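Local coordinates for TetR family transcriptional repressor LfrR (Mycobacterium smegmatis, PDB 2V57), which represses transcription of the lfrRA operon by binding directly to the promoter region of lfrR-lfrA, at residues His30-Ile38 against Val49-Leu59. Sequence-based numbering, arbitrary orientation.
Sequences HPTAALGDI and VHRYYPERTDL. With SO4 (sulfate ion), chain G.
Leu35 is a knob in a hole formed by Val49, His50, Arg56 and Leu59. Its chi1 of -172° carries CG away from the backbone N and into that hole, where the two methyls diverge to different walls. Leu35 CD1 meets Leu59 CD2 at 3.3 Å, tighter than usual for two carbons, and Val49 CG1 at 3.5 Å; Leu35 CD2 lies obliquely against the His50 ring, 3.5 Å from His50 NE2, and near the backbone O of Tyr53. Ile38 reaches Leu59 tip to tip, CD1 to CD2 at 3.5 Å, while the other Leu59 methyl, CD1, covers the rim of one face of the Tyr53 ring. Farther out, the Arg56 side chain runs extended from CG to NE and brings its guanidinium edge to the turn His30-Ala33. Ala33 O is gripped side-on, by Arg56 NE at 2.8 Å and Arg56 NH2 at 2.9 Å, both from the same face of its carbonyl plane; Arg56 NH2 also donates to Pro31 O at 2.9 Å. Both oxygens lie in the guanidinium plane, and three such bonds should restrict its rotation. Tyr53 OH donates to O2 of a sulfate, 2.6 Å away, an ion probably from the crystallisation liquor and also hydrogen-bonded by Arg16 and Arg65. The contact joins both helices of the helix-turn-helix, 35-42 and 46-52, to the start of helix 56-77 in this TetR-family DNA-binding domain; Ala33 and Tyr53 also touch helix 11-27, and Pro31 packs on Pro110 of the second subunit.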
loop_
_atom_site.group_PDB
_atom_site.type_symbol
_atom_site.label_atom_id
_atom_site.label_comp_id
_atom_site.label_asym_id
_atom_site.label_seq_id
_atom_site.Cartn_x
_atom_site.Cartn_y
_atom_site.Cartn_z
ATOM N N HIS B 30 -4.147 15.452 3.208
ATOM C CA HIS B 30 -5.362 15.826 2.505
ATOM C C HIS B 30 -5.264 15.270 1.084
ATOM O O HIS B 30 -5.022 16.008 0.133
ATOM C CB HIS B 30 -5.512 17.353 2.483
ATOM C CG HIS B 30 -5.712 17.957 3.840
ATOM N ND1 HIS B 30 -4.678 18.492 4.580
ATOM C CD2 HIS B 30 -6.830 18.107 4.592
ATOM C CE1 HIS B 30 -5.150 18.944 5.729
ATOM N NE2 HIS B 30 -6.453 18.722 5.761
ATOM N N PRO B 31 -5.460 13.949 0.937
ATOM C CA PRO B 31 -5.215 13.266 -0.342
ATOM C C PRO B 31 -6.078 13.754 -1.503
ATOM O O PRO B 31 -5.691 13.569 -2.663
ATOM C CB PRO B 31 -5.530 11.795 -0.036
ATOM C CG PRO B 31 -5.551 11.685 1.465
ATOM C CD PRO B 31 -5.959 13.034 1.981
ATOM N N THR B 32 -7.210 14.373 -1.205
ATOM C CA THR B 32 -8.074 14.886 -2.256
ATOM C C THR B 32 -7.899 16.379 -2.513
ATOM O O THR B 32 -8.689 16.961 -3.249
ATOM C CB THR B 32 -9.569 14.619 -1.948
ATOM O OG1 THR B 32 -9.927 15.231 -0.704
ATOM C CG2 THR B 32 -9.841 13.127 -1.863
ATOM N N ALA B 33 -6.885 16.997 -1.908
ATOM C CA ALA B 33 -6.650 18.439 -2.088
ATOM C C ALA B 33 -6.552 18.862 -3.551
ATOM O O ALA B 33 -5.826 18.262 -4.337
ATOM C CB ALA B 33 -5.384 18.886 -1.333
ATOM N N ALA B 34 -7.268 19.923 -3.903
ATOM C CA ALA B 34 -7.217 20.473 -5.255
ATOM C C ALA B 34 -5.861 21.098 -5.596
ATOM O O ALA B 34 -5.106 21.533 -4.719
ATOM C CB ALA B 34 -8.326 21.509 -5.433
ATOM N N LEU B 35 -5.564 21.148 -6.887
ATOM C CA LEU B 35 -4.330 21.755 -7.362
ATOM C C LEU B 35 -4.186 23.196 -6.845
ATOM O O LEU B 35 -3.092 23.626 -6.488
ATOM C CB LEU B 35 -4.281 21.697 -8.889
ATOM C CG LEU B 35 -2.993 22.113 -9.601
ATOM C CD1 LEU B 35 -1.808 21.326 -9.059
ATOM C CD2 LEU B 35 -3.143 21.872 -11.078
ATOM N N GLY B 36 -5.295 23.928 -6.796
ATOM C CA GLY B 36 -5.294 25.301 -6.313
ATOM C C GLY B 36 -4.942 25.411 -4.845
ATOM O O GLY B 36 -4.338 26.381 -4.390
ATOM N N ASP B 37 -5.329 24.402 -4.083
ATOM C CA ASP B 37 -5.015 24.383 -2.671
ATOM C C ASP B 37 -3.518 24.132 -2.495
ATOM O O ASP B 37 -2.870 24.717 -1.630
ATOM C CB ASP B 37 -5.836 23.308 -1.971
ATOM C CG ASP B 37 -5.657 23.334 -0.487
ATOM O OD1 ASP B 37 -4.646 22.775 -0.014
ATOM O OD2 ASP B 37 -6.523 23.921 0.202
ATOM N N ILE B 38 -2.968 23.263 -3.329
ATOM C CA ILE B 38 -1.523 23.043 -3.327
ATOM C C ILE B 38 -0.784 24.316 -3.740
ATOM O O ILE B 38 0.271 24.650 -3.179
ATOM C CB ILE B 38 -1.140 21.866 -4.240
ATOM C CG1 ILE B 38 -1.705 20.568 -3.658
ATOM C CG2 ILE B 38 0.368 21.764 -4.398
ATOM C CD1 ILE B 38 -1.522 19.367 -4.559
ATOM N N VAL B 49 0.593 27.784 -11.163
ATOM C CA VAL B 49 0.732 26.335 -11.039
ATOM C C VAL B 49 0.376 25.633 -12.355
ATOM O O VAL B 49 0.981 24.628 -12.724
ATOM C CB VAL B 49 -0.099 25.768 -9.859
ATOM C CG1 VAL B 49 -0.028 24.259 -9.836
ATOM C CG2 VAL B 49 0.434 26.295 -8.560
ATOM N N HIS B 50 -0.593 26.179 -13.080
ATOM C CA HIS B 50 -1.021 25.554 -14.329
ATOM C C HIS B 50 0.002 25.670 -15.461
ATOM O O HIS B 50 -0.014 24.876 -16.406
ATOM C CB HIS B 50 -2.403 26.062 -14.758
ATOM C CG HIS B 50 -3.518 25.512 -13.927
ATOM N ND1 HIS B 50 -4.478 26.309 -13.342
ATOM C CD2 HIS B 50 -3.801 24.244 -13.549
ATOM C CE1 HIS B 50 -5.318 25.553 -12.658
ATOM N NE2 HIS B 50 -4.930 24.296 -12.765
ATOM N N ARG B 51 0.906 26.635 -15.354
ATOM C CA ARG B 51 2.022 26.724 -16.301
ATOM C C ARG B 51 3.084 25.671 -16.012
ATOM O O ARG B 51 3.972 25.421 -16.837
ATOM C CB ARG B 51 2.665 28.115 -16.264
ATOM C CG ARG B 51 1.798 29.216 -16.846
ATOM C CD ARG B 51 2.520 30.557 -16.835
ATOM N NE ARG B 51 2.996 30.910 -15.500
ATOM C CZ ARG B 51 3.321 32.144 -15.126
ATOM N NH1 ARG B 51 3.221 33.148 -15.989
ATOM N NH2 ARG B 51 3.743 32.377 -13.888
ATOM N N TYR B 52 3.014 25.075 -14.827
ATOM C CA TYR B 52 3.915 23.976 -14.473
ATOM C C TYR B 52 3.228 22.613 -14.620
ATOM O O TYR B 52 3.799 21.664 -15.179
ATOM C CB TYR B 52 4.449 24.156 -13.050
ATOM C CG TYR B 52 5.449 25.281 -12.930
ATOM C CD1 TYR B 52 6.788 25.029 -12.645
ATOM C CD2 TYR B 52 5.054 26.598 -13.119
ATOM C CE1 TYR B 52 7.702 26.071 -12.536
ATOM C CE2 TYR B 52 5.961 27.631 -13.034
ATOM C CZ TYR B 52 7.279 27.367 -12.742
ATOM O OH TYR B 52 8.162 28.420 -12.645
ATOM N N TYR B 53 2.003 22.526 -14.107
ATOM C CA TYR B 53 1.209 21.309 -14.197
ATOM C C TYR B 53 -0.211 21.684 -14.636
ATOM O O TYR B 53 -0.979 22.218 -13.846
ATOM C CB TYR B 53 1.216 20.588 -12.847
ATOM C CG TYR B 53 2.626 20.399 -12.331
ATOM C CD1 TYR B 53 3.411 19.367 -12.816
ATOM C CD2 TYR B 53 3.186 21.276 -11.383
ATOM C CE1 TYR B 53 4.707 19.192 -12.395
ATOM C CE2 TYR B 53 4.498 21.094 -10.934
ATOM C CZ TYR B 53 5.248 20.040 -11.450
ATOM O OH TYR B 53 6.551 19.810 -11.055
ATOM N N PRO B 54 -0.549 21.434 -15.920
ATOM C CA PRO B 54 -1.827 21.911 -16.473
ATOM C C PRO B 54 -3.032 21.276 -15.786
ATOM O O PRO B 54 -4.077 21.902 -15.684
ATOM C CB PRO B 54 -1.769 21.480 -17.948
ATOM C CG PRO B 54 -0.318 21.320 -18.246
ATOM C CD PRO B 54 0.315 20.838 -16.953
ATOM N N GLU B 55 -2.879 20.035 -15.345
ATOM C CA GLU B 55 -3.940 19.320 -14.655
ATOM C C GLU B 55 -3.379 18.671 -13.400
ATOM O O GLU B 55 -2.179 18.404 -13.301
ATOM C CB GLU B 55 -4.566 18.267 -15.570
ATOM C CG GLU B 55 -5.403 18.888 -16.689
ATOM C CD GLU B 55 -6.187 17.863 -17.488
ATOM O OE1 GLU B 55 -7.365 18.136 -17.806
ATOM O OE2 GLU B 55 -5.625 16.789 -17.800
ATOM N N ARG B 56 -4.254 18.419 -12.437
ATOM C CA ARG B 56 -3.859 17.824 -11.176
ATOM C C ARG B 56 -3.092 16.523 -11.386
ATOM O O ARG B 56 -2.081 16.257 -10.716
ATOM C CB ARG B 56 -5.109 17.549 -10.341
ATOM C CG ARG B 56 -4.835 17.152 -8.924
ATOM C CD ARG B 56 -6.139 17.189 -8.132
ATOM N NE ARG B 56 -5.948 16.877 -6.725
ATOM C CZ ARG B 56 -5.857 15.640 -6.247
ATOM N NH1 ARG B 56 -5.938 14.607 -7.072
ATOM N NH2 ARG B 56 -5.694 15.437 -4.946
ATOM N N THR B 57 -3.585 15.700 -12.308
ATOM C CA THR B 57 -2.962 14.410 -12.584
ATOM C C THR B 57 -1.493 14.562 -13.023
ATOM O O THR B 57 -0.669 13.684 -12.740
ATOM C CB THR B 57 -3.777 13.565 -13.613
ATOM O OG1 THR B 57 -3.478 12.171 -13.433
ATOM C CG2 THR B 57 -3.462 13.974 -15.063
ATOM N N ASP B 58 -1.161 15.672 -13.687
ATOM C CA ASP B 58 0.225 15.937 -14.109
ATOM C C ASP B 58 1.110 16.195 -12.890
ATOM O O ASP B 58 2.285 15.819 -12.869
ATOM C CB ASP B 58 0.314 17.155 -15.033
ATOM C CG ASP B 58 -0.518 17.003 -16.300
ATOM O OD1 ASP B 58 -0.468 15.923 -16.929
ATOM O OD2 ASP B 58 -1.205 17.976 -16.681
ATOM N N LEU B 59 0.542 16.856 -11.881
ATOM C CA LEU B 59 1.285 17.120 -10.652
ATOM C C LEU B 59 1.509 15.809 -9.908
ATOM O O LEU B 59 2.601 15.561 -9.382
ATOM C CB LEU B 59 0.580 18.152 -9.761
ATOM C CG LEU B 59 1.177 18.327 -8.359
ATOM C CD1 LEU B 59 2.635 18.766 -8.418
ATOM C CD2 LEU B 59 0.365 19.321 -7.557
HETATM S S SO4 G . 8.325 17.592 -13.551
HETATM O O1 SO4 G . 8.436 16.153 -13.393
HETATM O O2 SO4 G . 8.305 18.268 -12.267
HETATM O O3 SO4 G . 9.455 18.122 -14.330
HETATM O O4 SO4 G . 7.068 17.848 -14.259
#